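Local atomic coordinates of putative antitoxin HigA3 (Mycobacterium tuberculosis H37Rv, PDB entry 6LTZ), a protein that probably acts as the antitoxin of a type II toxin-antitoxin system, binding DNA through a helix-turn-helix domain as a dimer. Residues 55-58 with 63-66; 68-73 with 84-89. All blocks are in the same frame, centred on the assembly; numbering follows the deposited sequence.

Contact 1: 55-58 with 63-66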
loop_
_atom_site.group_PDB
_atom_site.type_symbol
_atom_site.label_atom_id
_atom_site.label_comp_id
_atom_site.label_asym_id
_atom_site.label_seq_id
_atom_site.Cartn_x
_atom_site.Cartn_y
_atom_site.Cartn_z
ATOM N N ASP A 55 6.210 -14.930 15.832
ATOM C CA ASP A 55 5.568 -13.919 16.675
ATOM C C ASP A 55 4.607 -13.077 15.841
ATOM O O ASP A 55 3.451 -12.880 16.222
ATOM C CB ASP A 55 6.609 -13.020 17.346
ATOM C CG ASP A 55 7.533 -13.788 18.274
ATOM O OD1 ASP A 55 7.067 -14.751 18.925
ATOM O OD2 ASP A 55 8.727 -13.430 18.343
ATOM N N VAL A 56 5.093 -12.598 14.699
ATOM C CA VAL A 56 4.282 -11.793 13.785
ATOM C C VAL A 56 3.105 -12.586 13.223
ATOM O O VAL A 56 1.988 -12.070 13.137
ATOM C CB VAL A 56 5.124 -11.243 12.619
ATOM C CG1 VAL A 56 4.243 -10.463 11.640
ATOM C CG2 VAL A 56 6.233 -10.351 13.152
ATOM N N ALA A 57 3.348 -13.840 12.851
ATOM C CA ALA A 57 2.281 -14.686 12.321
ATOM C C ALA A 57 1.149 -14.837 13.335
ATOM O O ALA A 57 -0.028 -14.784 12.977
ATOM C CB ALA A 57 2.827 -16.059 11.919
ATOM N N ALA A 58 1.512 -15.023 14.601
ATOM C CA ALA A 58 0.519 -15.168 15.659
ATOM C C ALA A 58 -0.269 -13.875 15.847
ATOM O O ALA A 58 -1.483 -13.898 16.031
ATOM C CB ALA A 58 1.178 -15.576 16.962
ATOM N N SER A 63 -0.653 -17.818 8.738
ATOM C CA SER A 63 0.395 -18.828 8.669
ATOM C C SER A 63 1.778 -18.196 8.735
ATOM O O SER A 63 1.967 -17.054 8.320
ATOM C CB SER A 63 0.262 -19.643 7.380
ATOM O OG SER A 63 1.006 -19.053 6.325
ATOM N N GLN A 64 2.750 -18.943 9.245
ATOM C CA GLN A 64 4.138 -18.510 9.164
ATOM C C GLN A 64 4.604 -18.526 7.716
ATOM O O GLN A 64 5.489 -17.763 7.330
ATOM C CB GLN A 64 5.033 -19.395 10.016
ATOM C CG GLN A 64 4.639 -19.414 11.462
ATOM C CD GLN A 64 5.663 -20.107 12.319
ATOM O OE1 GLN A 64 6.869 -19.973 12.098
ATOM N NE2 GLN A 64 5.192 -20.857 13.310
ATOM N N ALA A 65 3.997 -19.403 6.921
ATOM C CA ALA A 65 4.286 -19.469 5.498
ATOM C C ALA A 65 3.964 -18.134 4.840
ATOM O O ALA A 65 4.798 -17.563 4.133
ATOM C CB ALA A 65 3.500 -20.594 4.845
ATOM N N ARG A 66 2.758 -17.633 5.093
ATOM C CA ARG A 66 2.337 -16.342 4.563
ATOM C C ARG A 66 3.304 -15.235 4.975
ATOM O O ARG A 66 3.677 -14.397 4.157
ATOM C CB ARG A 66 0.919 -16.005 5.027
ATOM C CG ARG A 66 0.537 -14.549 4.822
ATOM C CD ARG A 66 -0.289 -14.368 3.553
ATOM N NE ARG A 66 -1.660 -14.843 3.721
ATOM C CZ ARG A 66 -2.618 -14.172 4.357
ATOM N NH1 ARG A 66 -2.362 -12.984 4.892
ATOM N NH2 ARG A 66 -3.835 -14.688 4.457
#
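A57 and Q64 form the closest backbone approach between 55-58 and 63-66, their CA atoms only 5.3 Å apart where helix 53-60 passes the first turn of helix 64-72. The methyl of A57 points toward the second helix and is the one side chain of 55-58 that meets 63-66. Its CB lies 3.8 Å from the carbonyl oxygen of S63, and it also rests against the aliphatic start of the Q64 side chain, with CB 3.8 Å from Q64 CG. Both are van der Waals contacts.

In Q64 the first torsion (chi1 -59°) swings CG beside its own backbone N, opposite the carbonyl carbon, and this lays CG against the A57 methyl. From there the chain runs out extended, carrying the amide away from the methyl; Q64 is exposed.

S63 meets A57 through its main chain, while its side chain turns the other way to cap the helix. As N-cap residue it takes a bond from the backbone of the first turn, R66 N to S63 OG at 2.6 Å and nearly straight at 170°. That bond caps the first turn, satisfying the N-H of R66, beside the carbonyl that meets A57.

The two helices make up the predicted helix-turn-helix motif, and 64-72 is probably the recognition helix, as in relatives of the Cro/C1 family. Helix 80-89 packs against both, with R66 touching T82 on it. V56 packs on A51 and L90 in the flanking loops, while D55 OD2 accepts a hydrogen bond from R52 N just ahead of helix 53-60.

Contact 2: 68-73 with 84-89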
loop_
_atom_site.group_PDB
_atom_site.type_symbol
_atom_site.label_atom_id
_atom_site.label_comp_id
_atom_site.label_asym_id
_atom_site.label_seq_id
_atom_site.Cartn_x
_atom_site.Cartn_y
_atom_site.Cartn_z
ATOM N N SER A 68 6.397 -15.640 5.817
ATOM C CA SER A 68 7.651 -15.933 5.143
ATOM C C SER A 68 7.610 -15.408 3.713
ATOM O O SER A 68 8.550 -14.758 3.256
ATOM C CB SER A 68 7.931 -17.435 5.160
ATOM O OG SER A 68 9.142 -17.732 4.490
ATOM N N LYS A 69 6.511 -15.673 3.015
ATOM C CA LYS A 69 6.359 -15.186 1.648
ATOM C C LYS A 69 6.305 -13.664 1.604
ATOM O O LYS A 69 6.770 -13.052 0.647
ATOM C CB LYS A 69 5.108 -15.772 0.995
ATOM C CG LYS A 69 5.035 -17.292 1.021
ATOM C CD LYS A 69 3.681 -17.802 0.538
ATOM C CE LYS A 69 2.610 -16.716 0.608
ATOM N NZ LYS A 69 1.238 -17.274 0.762
ATOM N N LEU A 70 5.744 -13.058 2.645
ATOM C CA LEU A 70 5.698 -11.604 2.754
ATOM C C LEU A 70 7.093 -10.998 2.800
ATOM O O LEU A 70 7.376 -10.000 2.137
ATOM C CB LEU A 70 4.927 -11.180 4.008
ATOM C CG LEU A 70 3.440 -10.871 3.887
ATOM C CD1 LEU A 70 2.932 -10.260 5.186
ATOM C CD2 LEU A 70 3.201 -9.934 2.724
ATOM N N GLU A 71 7.963 -11.604 3.599
ATOM C CA GLU A 71 9.279 -11.034 3.846
ATOM C C GLU A 71 10.286 -11.427 2.776
ATOM O O GLU A 71 11.316 -10.776 2.619
ATOM C CB GLU A 71 9.788 -11.458 5.225
ATOM C CG GLU A 71 8.953 -10.919 6.370
ATOM C CD GLU A 71 9.570 -11.197 7.726
ATOM O OE1 GLU A 71 9.096 -10.611 8.726
ATOM O OE2 GLU A 71 10.527 -12.000 7.790
ATOM N N SER A 72 9.986 -12.491 2.041
ATOM C CA SER A 72 10.912 -12.987 1.031
ATOM C C SER A 72 10.452 -12.617 -0.370
ATOM O O SER A 72 11.200 -12.021 -1.146
ATOM C CB SER A 72 11.068 -14.507 1.141
ATOM O OG SER A 72 9.881 -15.173 0.743
ATOM N N GLY A 73 9.211 -12.971 -0.683
ATOM C CA GLY A 73 8.686 -12.813 -2.023
ATOM C C GLY A 73 8.461 -11.380 -2.457
ATOM O O GLY A 73 8.721 -10.432 -1.718
ATOM N N GLN A 84 -0.900 -3.671 5.950
ATOM C CA GLN A 84 -1.345 -2.896 7.113
ATOM C C GLN A 84 -1.240 -3.740 8.382
ATOM O O GLN A 84 -0.766 -3.270 9.416
ATOM C CB GLN A 84 -2.783 -2.401 6.918
ATOM C CG GLN A 84 -3.234 -1.304 7.903
ATOM C CD GLN A 84 -3.702 -1.849 9.245
ATOM O OE1 GLN A 84 -4.136 -2.997 9.348
ATOM N NE2 GLN A 84 -3.621 -1.019 10.284
ATOM N N ALA A 85 -1.670 -4.994 8.279
ATOM C CA ALA A 85 -1.714 -5.909 9.415
ATOM C C ALA A 85 -0.320 -6.309 9.875
ATOM O O ALA A 85 -0.070 -6.483 11.072
ATOM C CB ALA A 85 -2.520 -7.147 9.054
ATOM N N TYR A 86 0.579 -6.467 8.913
ATOM C CA TYR A 86 1.960 -6.809 9.199
ATOM C C TYR A 86 2.638 -5.676 9.966
ATOM O O TYR A 86 3.235 -5.900 11.016
ATOM C CB TYR A 86 2.706 -7.113 7.896
ATOM C CG TYR A 86 4.171 -7.423 8.073
ATOM C CD1 TYR A 86 4.603 -8.722 8.313
ATOM C CD2 TYR A 86 5.122 -6.419 8.004
ATOM C CE1 TYR A 86 5.948 -9.005 8.476
ATOM C CE2 TYR A 86 6.463 -6.691 8.167
ATOM C CZ TYR A 86 6.869 -7.988 8.402
ATOM O OH TYR A 86 8.207 -8.254 8.558
ATOM N N VAL A 87 2.539 -4.455 9.445
ATOM C CA VAL A 87 3.130 -3.302 10.114
ATOM C C VAL A 87 2.492 -3.090 11.489
ATOM O O VAL A 87 3.181 -2.768 12.455
ATOM C CB VAL A 87 2.999 -2.019 9.251
ATOM C CG1 VAL A 87 3.460 -0.789 10.024
ATOM C CG2 VAL A 87 3.805 -2.169 7.961
ATOM N N ALA A 88 1.183 -3.299 11.585
ATOM C CA ALA A 88 0.490 -3.157 12.863
ATOM C C ALA A 88 0.993 -4.170 13.892
ATOM O O ALA A 88 1.108 -3.863 15.080
ATOM C CB ALA A 88 -1.008 -3.301 12.675
ATOM N N ALA A 89 1.300 -5.377 13.436
ATOM C CA ALA A 89 1.786 -6.418 14.337
ATOM C C ALA A 89 3.174 -6.070 14.870
ATOM O O ALA A 89 3.545 -6.468 15.975
ATOM C CB ALA A 89 1.797 -7.778 13.624
#
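The Y86 ring meets L70 obliquely, Y86 CD1 lying 3.9 Å from L70 CD1; the same methyl also lies 4.2 Å from Y86 CB. The two side chains run past each other in opposite directions, each pointing toward the other's helix. With CG anti to the backbone N (chi1 177°), the ring of Y86 spans the gap between helices whose nearest CA atoms, those of L70 and Y86, are 8.9 Å apart.

At its far end the phenol donates a short hydrogen bond, Y86 OH to E71 OE1 at 2.5 Å. The oxygen sits at the ring edge, in its plane, while the carboxylate stands almost upright to the ring, 86° between the planes. The hydroxyl approaches OE1 on its anti side, 29° out of the carboxylate plane. Within the Cro/C1-type helix-turn-helix domain, this joins the probable recognition helix 64-72 to helix 80-89.

The buried carboxylate has further partners: R45 NE from helix 41-47 forms a salt bridge to E71 OE1, and Q53 NE2 hydrogen-bonds E71 OE2. The arginine would probably keep E71 ionised. L70 also packs on L75 and T78 in the loop that follows its helix. Farther round helix 80-89, V87 touches A98 of the second subunit.

From the N terminus, the chain runs through helix 41-47 into helix 53-60, and contact 1 closes the short turn between that helix and 64-72. Contact 2 then opens on the later part of 64-72 and closes the longer loop leading to helix 80-89. The two follow in series, neither nested nor crossed, with helix 64-72 as their common member. Their centres are 9 Å apart and they meet directly: V56 CG1 lies 3.8 Å from Y86 CD1 and 4.1 Å from A89 CB. Together they tie helices 53-60, 64-72 and 80-89 to one another, ahead of strands 93-100 and 103-107.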